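Side-chain contacts in chloroplast pentatricopeptide repeat protein 10 (Zea mays, PDB 4M59), which binds two similar intergenic chloroplast RNA sequences, at atpH and psaJ, and shields the bound transcripts from exonucleases, which stabilises chloroplast mRNA: residues A[9-14]-A[31-36]; A[307-312]-A[340-345]. The protein carries 4 engineered substitutions. All coordinates share one frame; numbering follows the deposited sequence.

Interaction 1: A[9-14]-A[31-36]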
ATOM      1  N   GLN A   9      -8.264  50.517  -3.699  1.00160.37           N
ATOM      2  CA  GLN A   9      -7.165  49.740  -4.260  1.00161.04           C
ATOM      3  C   GLN A   9      -5.964  49.730  -3.324  1.00161.42           C
ATOM      4  O   GLN A   9      -5.155  48.804  -3.345  1.00161.23           O
ATOM      5  CB  GLN A   9      -6.767  50.292  -5.628  1.00179.85           C
ATOM      6  CG  GLN A   9      -7.816  50.095  -6.711  1.00179.79           C
ATOM      7  CD  GLN A   9      -7.334  50.538  -8.077  1.00182.86           C
ATOM      8  OE1 GLN A   9      -8.133  50.785  -8.980  1.00183.79           O
ATOM      9  NE2 GLN A   9      -6.018  50.640  -8.238  1.00185.56           N
ATOM     10  N   VAL A  10      -5.851  50.770  -2.501  1.00148.80           N
ATOM     11  CA  VAL A  10      -4.763  50.883  -1.567  1.00149.52           C
ATOM     12  C   VAL A  10      -5.132  50.173  -0.296  1.00147.31           C
ATOM     13  O   VAL A  10      -4.280  49.683   0.430  1.00147.34           O
ATOM     14  CB  VAL A  10      -4.518  52.339  -1.222  1.00133.49           C
ATOM     15  CG1 VAL A  10      -3.246  52.483  -0.440  1.00135.87           C
ATOM     16  CG2 VAL A  10      -4.472  53.162  -2.494  1.00136.80           C
ATOM     17  N   LEU A  11      -6.408  50.118   0.004  0.81117.12           N
ATOM     18  CA  LEU A  11      -6.757  49.493   1.257  0.81115.99           C
ATOM     19  C   LEU A  11      -6.831  47.982   1.132  0.81115.29           C
ATOM     20  O   LEU A  11      -6.536  47.268   2.059  0.81114.89           O
ATOM     21  CB  LEU A  11      -8.077  50.022   1.772  0.81102.08           C
ATOM     22  CG  LEU A  11      -8.131  49.957   3.279  0.81101.96           C
ATOM     23  CD1 LEU A  11      -7.120  50.892   3.845  0.81102.65           C
ATOM     24  CD2 LEU A  11      -9.466  50.383   3.677  0.81101.72           C
ATOM     25  N   VAL A  12      -7.258  47.504  -0.008  1.00109.24           N
ATOM     26  CA  VAL A  12      -7.292  46.074  -0.216  1.00108.63           C
ATOM     27  C   VAL A  12      -5.934  45.464   0.043  1.00108.43           C
ATOM     28  O   VAL A  12      -5.815  44.475   0.754  1.00107.79           O
ATOM     29  CB  VAL A  12      -7.710  45.752  -1.633  1.00114.95           C
ATOM     30  CG1 VAL A  12      -7.423  44.316  -1.941  1.00114.50           C
ATOM     31  CG2 VAL A  12      -9.174  46.052  -1.822  1.00114.79           C
ATOM     32  N   LEU A  13      -4.900  46.069  -0.523  0.99102.22           N
ATOM     33  CA  LEU A  13      -3.553  45.549  -0.396  0.99103.10           C
ATOM     34  C   LEU A  13      -3.117  45.420   1.045  0.99102.81           C
ATOM     35  O   LEU A  13      -2.277  44.596   1.377  0.99102.89           O
ATOM     36  CB  LEU A  13      -2.575  46.446  -1.133  0.99106.04           C
ATOM     37  CG  LEU A  13      -2.725  46.550  -2.645  0.99107.00           C
ATOM     38  CD1 LEU A  13      -1.630  47.427  -3.235  0.99111.59           C
ATOM     39  CD2 LEU A  13      -2.664  45.174  -3.242  0.99106.03           C
ATOM     40  N   ALA A  14      -3.675  46.254   1.905  0.99111.96           N
ATOM     41  CA  ALA A  14      -3.311  46.223   3.306  0.99111.99           C
ATOM     42  C   ALA A  14      -3.798  44.922   3.859  0.99109.96           C
ATOM     43  O   ALA A  14      -3.016  44.108   4.329  0.99109.99           O
ATOM     44  CB  ALA A  14      -3.943  47.378   4.054  0.99114.55           C
ATOM     45  N   ARG A  31     -11.271  50.997  10.670  1.00108.12           N
ATOM     46  CA  ARG A  31     -12.687  50.653  10.731  1.00107.55           C
ATOM     47  C   ARG A  31     -13.611  51.600   9.958  1.00107.10           C
ATOM     48  O   ARG A  31     -14.500  51.152   9.237  1.00106.14           O
ATOM     49  CB  ARG A  31     -13.127  50.565  12.198  1.00114.03           C
ATOM     50  CG  ARG A  31     -14.630  50.612  12.435  1.00113.57           C
ATOM     51  CD  ARG A  31     -14.971  51.513  13.611  1.00114.28           C
ATOM     52  NE  ARG A  31     -15.663  50.784  14.671  1.00114.29           N
ATOM     53  CZ  ARG A  31     -16.976  50.815  14.864  1.00113.70           C
ATOM     54  NH1 ARG A  31     -17.747  51.547  14.068  1.00112.98           N
ATOM     55  NH2 ARG A  31     -17.521  50.123  15.854  1.00113.72           N
ATOM     56  N   ASP A  32     -13.415  52.905  10.126  1.00115.47           N
ATOM     57  CA  ASP A  32     -14.352  53.872   9.583  1.00115.10           C
ATOM     58  C   ASP A  32     -14.151  54.062   8.108  1.00114.72           C
ATOM     59  O   ASP A  32     -15.047  54.500   7.404  1.00114.20           O
ATOM     60  CB  ASP A  32     -14.186  55.208  10.275  1.00125.76           C
ATOM     61  CG  ASP A  32     -14.173  55.077  11.767  1.00126.36           C
ATOM     62  OD1 ASP A  32     -14.826  54.150  12.278  1.00125.96           O
ATOM     63  OD2 ASP A  32     -13.506  55.899  12.425  1.00127.26           O
ATOM     64  N   GLU A  33     -12.954  53.738   7.637  1.00111.09           N
ATOM     65  CA  GLU A  33     -12.661  53.776   6.211  1.00110.89           C
ATOM     66  C   GLU A  33     -13.355  52.590   5.563  1.00109.81           C
ATOM     67  O   GLU A  33     -13.691  52.611   4.380  1.00109.49           O
ATOM     68  CB  GLU A  33     -11.156  53.707   5.966  1.00124.04           C
ATOM     69  CG  GLU A  33     -10.745  54.043   4.541  1.00124.23           C
ATOM     70  CD  GLU A  33      -9.260  54.337   4.418  1.00125.05           C
ATOM     71  OE1 GLU A  33      -8.579  54.387   5.462  1.00125.62           O
ATOM     72  OE2 GLU A  33      -8.780  54.515   3.281  1.00126.09           O
ATOM     73  N   LEU A  34     -13.571  51.554   6.366  1.00 94.62           N
ATOM     74  CA  LEU A  34     -14.281  50.368   5.929  1.00 93.53           C
ATOM     75  C   LEU A  34     -15.782  50.601   5.871  1.00 92.57           C
ATOM     76  O   LEU A  34     -16.447  50.218   4.918  1.00 91.59           O
ATOM     77  CB  LEU A  34     -13.977  49.210   6.871  1.00 89.50           C
ATOM     78  CG  LEU A  34     -12.552  48.695   6.819  1.00 90.12           C
ATOM     79  CD1 LEU A  34     -12.283  47.746   7.951  1.00 90.34           C
ATOM     80  CD2 LEU A  34     -12.343  48.021   5.507  1.00 89.51           C
ATOM     81  N   LEU A  35     -16.332  51.218   6.896  1.00115.43           N
ATOM     82  CA  LEU A  35     -17.772  51.347   6.927  1.00114.42           C
ATOM     83  C   LEU A  35     -18.347  52.179   5.784  1.00114.12           C
ATOM     84  O   LEU A  35     -19.503  52.066   5.452  1.00113.12           O
ATOM     85  CB  LEU A  35     -18.234  51.885   8.266  1.00106.25           C
ATOM     86  CG  LEU A  35     -17.840  51.060   9.477  1.00106.93           C
ATOM     87  CD1 LEU A  35     -18.056  51.885  10.669  1.00107.77           C
ATOM     88  CD2 LEU A  35     -18.669  49.851   9.579  1.00105.94           C
ATOM     89  N   ARG A  36     -17.513  53.040   5.215  1.00116.57           N
ATOM     90  CA  ARG A  36     -17.943  53.899   4.123  1.00116.93           C
ATOM     91  C   ARG A  36     -17.546  53.284   2.790  1.00116.92           C
ATOM     92  O   ARG A  36     -17.911  53.784   1.729  1.00117.44           O
ATOM     93  CB  ARG A  36     -17.339  55.295   4.261  1.00122.65           C
ATOM     94  CG  ARG A  36     -18.167  56.243   5.113  1.00122.83           C
ATOM     95  CD  ARG A  36     -17.293  57.304   5.765  1.00124.15           C
ATOM     96  NE  ARG A  36     -16.473  58.005   4.785  1.00126.03           N
ATOM     97  CZ  ARG A  36     -15.176  58.253   4.933  1.00127.07           C
ATOM     98  NH1 ARG A  36     -14.510  58.898   3.988  1.00129.03           N
ATOM     99  NH2 ARG A  36     -14.546  57.851   6.030  1.00126.48           N
TER
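L11 reaches from helix 8-16 to the side chains of E33 and L34 on the short, weakly bonded helix 31-35, and this one leucine carries the whole contact from its segment. Its CG stands anti to the backbone N (chi1 -152°), which sends both methyls across the gap. CD1 meets the carboxylate end of E33, 4.0 Å from E33 OE2, while CD2 rests on the aliphatic part of the same chain, 4.0 Å from E33 CG. L11 CD2 also meets L34 CD2 at 4.1 Å, the one purely apolar pair of the contact. E33 comes from the opposite direction with its chain extended, so that L11 lies against methylene and carboxylate together. The contact is small and purely van der Waals: no hydrogen bond crosses it, and the nearest CA atoms, those of L11 and E33, are 8.8 Å apart. The polar end of E33 is engaged by R30 in a salt bridge through OE2, and L11 also packs on R30, so the ion pair borders the leucine. One residue farther on, V12 turns to L42, A45 and L46 of helix 39-47. L34 leans on L42 as well, and on L27 of helix 23-29 and W61 of helix 52-65. Helices 8-16 and 31-35 thus lie near the N-terminal end of the helical array, both resting on helix 39-47.

Interaction 2: A[307-312]-A[340-345]; sequences QMKKTG and LGEMSR
K309 and E342 reach toward each other from two helices and meet in a salt bridge, the one direct link between the segments. The ammonium NZ of K309 lies 3.3 Å from E342 OE2, and the hydrogen bond within the pair is weak. The two chains approach from opposite directions but differ in shape. E342 is extended, with CG anti to its backbone N (chi1 176°), and holds its carboxylate well out from helix 333-346. K309 bends at chi3 and chi4 (-121° and 125°), which lays its last carbons beside the same oxygen: K309 CE is 3.5 Å and CD 3.7 Å from E342 OE2. This oxygen thus faces NZ and the last two carbons of the lysine, but of these only NZ bonds to it. It has a second, weak hydrogen-bonding partner in Y320 OH, and the lysine has a cation-pi contact with F305 and a long, weak ion pair with D306.

Behind the bridge the backbones stand well apart, 11.9 Å between the CA atoms of K309 and E342. Within its own helix, E342 is flanked by R345, whose guanidinium lays one face against E342 CA, offset toward the rim. K309 packs on P315, in the connection that leads on from G312, where the chain leaves helical geometry with positive phi. M308 and M343 are buried away from the bridge, M308 on A282 and Y285, M343 on Y320 and L324. The bound RNA is about 19 Å away at its nearest atom. Helices 298-310 and 333-346 belong to the predicted repeats PPR 7 and PPR 8, and the bridge joins them at the surface of an array typical of PPR proteins, in which tandem helical hairpins stack into a superhelix.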
ATOM      1  N   GLN A 307      -8.907 -13.611 -25.938  0.78 98.87           N
ATOM      2  CA  GLN A 307      -9.943 -13.312 -26.920  0.78 99.51           C
ATOM      3  C   GLN A 307      -9.559 -12.169 -27.856  0.78 98.58           C
ATOM      4  O   GLN A 307      -9.744 -12.261 -29.067  0.78 99.21           O
ATOM      5  CB  GLN A 307     -11.266 -12.998 -26.222  0.78105.58           C
ATOM      6  CG  GLN A 307     -12.058 -14.229 -25.812  0.78107.21           C
ATOM      7  CD  GLN A 307     -11.258 -15.172 -24.934  0.78107.39           C
ATOM      8  OE1 GLN A 307     -10.054 -14.997 -24.751  0.78106.55           O
ATOM      9  NE2 GLN A 307     -11.927 -16.175 -24.382  0.78109.86           N
ATOM     10  N   MET A 308      -9.024 -11.091 -27.293  1.00 95.64           N
ATOM     11  CA  MET A 308      -8.620  -9.944 -28.096  1.00 95.04           C
ATOM     12  C   MET A 308      -7.801 -10.398 -29.300  1.00 95.10           C
ATOM     13  O   MET A 308      -7.706  -9.690 -30.301  1.00 95.43           O
ATOM     14  CB  MET A 308      -7.811  -8.951 -27.262  1.00 92.70           C
ATOM     15  CG  MET A 308      -7.236  -7.796 -28.067  1.00 92.34           C
ATOM     16  SD  MET A 308      -6.159  -6.733 -27.092  1.00 91.61           S
ATOM     17  CE  MET A 308      -5.472  -5.685 -28.371  1.00 91.67           C
ATOM     18  N   LYS A 309      -7.212 -11.582 -29.196  1.00114.12           N
ATOM     19  CA  LYS A 309      -6.397 -12.134 -30.273  1.00114.51           C
ATOM     20  C   LYS A 309      -7.225 -13.042 -31.176  1.00116.25           C
ATOM     21  O   LYS A 309      -7.398 -12.762 -32.361  1.00117.19           O
ATOM     22  CB  LYS A 309      -5.204 -12.904 -29.706  1.00109.59           C
ATOM     23  CG  LYS A 309      -4.249 -12.053 -28.886  1.00108.20           C
ATOM     24  CD  LYS A 309      -3.095 -12.878 -28.345  1.00107.77           C
ATOM     25  CE  LYS A 309      -3.038 -12.831 -26.827  1.00107.43           C
ATOM     26  NZ  LYS A 309      -3.053 -14.194 -26.227  1.00108.02           N
ATOM     27  N   LYS A 310      -7.737 -14.129 -30.606  0.76 97.59           N
ATOM     28  CA  LYS A 310      -8.545 -15.077 -31.355  0.76 99.46           C
ATOM     29  C   LYS A 310      -9.820 -14.418 -31.881  0.76100.39           C
ATOM     30  O   LYS A 310     -10.713 -15.094 -32.394  0.76102.06           O
ATOM     31  CB  LYS A 310      -8.898 -16.286 -30.487  0.76105.75           C
ATOM     32  CG  LYS A 310      -7.771 -16.748 -29.580  0.76104.63           C
ATOM     33  CD  LYS A 310      -8.306 -17.500 -28.372  0.76105.11           C
ATOM     34  CE  LYS A 310      -7.457 -18.719 -28.058  0.76105.54           C
ATOM     35  NZ  LYS A 310      -6.847 -19.303 -29.288  0.76106.28           N
ATOM     36  N   THR A 311      -9.878 -13.098 -31.776  0.59 84.73           N
ATOM     37  CA  THR A 311     -11.024 -12.337 -32.256  0.59 85.61           C
ATOM     38  C   THR A 311     -10.632 -11.335 -33.339  0.59 85.68           C
ATOM     39  O   THR A 311     -11.492 -10.838 -34.064  0.59 86.80           O
ATOM     40  CB  THR A 311     -11.733 -11.599 -31.105  0.59 97.66           C
ATOM     41  OG1 THR A 311     -11.963 -12.509 -30.022  0.59 97.61           O
ATOM     42  CG2 THR A 311     -13.063 -11.033 -31.577  0.59 98.91           C
ATOM     43  N   GLY A 312      -9.343 -11.041 -33.443  1.00117.15           N
ATOM     44  CA  GLY A 312      -8.867 -10.133 -34.470  1.00117.44           C
ATOM     45  C   GLY A 312      -7.716  -9.239 -34.048  1.00116.02           C
ATOM     46  O   GLY A 312      -6.557  -9.513 -34.366  1.00115.70           O
ATOM     47  N   LEU A 340       6.464 -13.459 -22.811  1.00 76.48           N
ATOM     48  CA  LEU A 340       7.597 -12.782 -23.426  1.00 76.22           C
ATOM     49  C   LEU A 340       7.992 -13.477 -24.726  1.00 74.73           C
ATOM     50  O   LEU A 340       8.439 -12.832 -25.675  1.00 74.37           O
ATOM     51  CB  LEU A 340       8.786 -12.742 -22.466  1.00 68.66           C
ATOM     52  CG  LEU A 340      10.084 -12.151 -23.018  1.00 68.90           C
ATOM     53  CD1 LEU A 340       9.852 -10.747 -23.553  1.00 69.82           C
ATOM     54  CD2 LEU A 340      11.170 -12.149 -21.953  1.00 69.90           C
ATOM     55  N   GLY A 341       7.823 -14.795 -24.758  1.00 74.09           N
ATOM     56  CA  GLY A 341       8.132 -15.572 -25.937  1.00 73.13           C
ATOM     57  C   GLY A 341       7.094 -15.391 -27.017  1.00 73.43           C
ATOM     58  O   GLY A 341       7.426 -15.207 -28.177  1.00 73.74           O
ATOM     59  N   GLU A 342       5.844 -15.428 -26.652  1.00 90.14           N
ATOM     60  CA  GLU A 342       4.803 -15.219 -27.609  1.00 90.61           C
ATOM     61  C   GLU A 342       4.950 -13.878 -28.213  1.00 90.33           C
ATOM     62  O   GLU A 342       4.655 -13.683 -29.355  1.00 90.84           O
ATOM     63  CB  GLU A 342       3.495 -15.268 -26.893  1.00 97.53           C
ATOM     64  CG  GLU A 342       2.328 -14.980 -27.746  1.00 98.03           C
ATOM     65  CD  GLU A 342       1.018 -15.145 -27.012  1.00 98.44           C
ATOM     66  OE1 GLU A 342       0.954 -15.933 -26.058  1.00 98.74           O
ATOM     67  OE2 GLU A 342       0.038 -14.485 -27.377  1.00 98.61           O
ATOM     68  N   MET A 343       5.402 -12.925 -27.420  1.00 77.62           N
ATOM     69  CA  MET A 343       5.668 -11.610 -27.949  1.00 77.78           C
ATOM     70  C   MET A 343       6.608 -11.734 -29.088  1.00 78.07           C
ATOM     71  O   MET A 343       6.226 -11.541 -30.198  1.00 78.62           O
ATOM     72  CB  MET A 343       6.295 -10.690 -26.921  1.00 74.11           C
ATOM     73  CG  MET A 343       5.423 -10.336 -25.807  1.00 75.18           C
ATOM     74  SD  MET A 343       6.212  -9.427 -24.535  1.00 77.16           S
ATOM     75  CE  MET A 343       6.777  -8.105 -25.484  1.00 78.30           C
ATOM     76  N   SER A 344       7.836 -12.132 -28.815  1.00 80.77           N
ATOM     77  CA  SER A 344       8.891 -12.161 -29.830  1.00 81.28           C
ATOM     78  C   SER A 344       8.688 -13.193 -30.915  1.00 82.20           C
ATOM     79  O   SER A 344       9.414 -13.266 -31.888  1.00 83.11           O
ATOM     80  CB  SER A 344      10.239 -12.386 -29.187  1.00 78.93           C
ATOM     81  OG  SER A 344      10.250 -13.563 -28.429  1.00 78.58           O
ATOM     82  N   ARG A 345       7.686 -14.010 -30.724  1.00 93.53           N
ATOM     83  CA  ARG A 345       7.391 -15.025 -31.711  1.00 94.99           C
ATOM     84  C   ARG A 345       6.288 -14.549 -32.628  1.00 95.80           C
ATOM     85  O   ARG A 345       6.269 -14.887 -33.801  1.00 97.26           O
ATOM     86  CB  ARG A 345       6.983 -16.319 -31.037  1.00 98.70           C
ATOM     87  CG  ARG A 345       6.900 -17.470 -31.981  1.00100.46           C
ATOM     88  CD  ARG A 345       6.682 -18.762 -31.253  1.00100.82           C
ATOM     89  NE  ARG A 345       5.410 -18.764 -30.549  1.00100.44           N
ATOM     90  CZ  ARG A 345       5.291 -18.802 -29.228  1.00 99.37           C
ATOM     91  NH1 ARG A 345       6.372 -18.851 -28.472  1.00 98.53           N
ATOM     92  NH2 ARG A 345       4.092 -18.801 -28.667  1.00 99.29           N
TER

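From the N terminus, interaction 1 comes first: residues 9-14 and 31-36 close a short loop of 16 residues that includes helix 23-29. The chain then runs through a long series of helices before interaction 2 opens at 307-312 and closes at 340-345, a span of 27 intervening residues that contains helix 317-328. The two loops follow in series, neither nested nor crossed, and their centres lie 72 Å apart without touching. Interaction 1, a small, largely buried leucine contact, ties helix 8-16 to helix 31-35 near the N-terminal end; interaction 2 links helices 298-310 and 333-346, of two successive predicted repeats, farther along the superhelix.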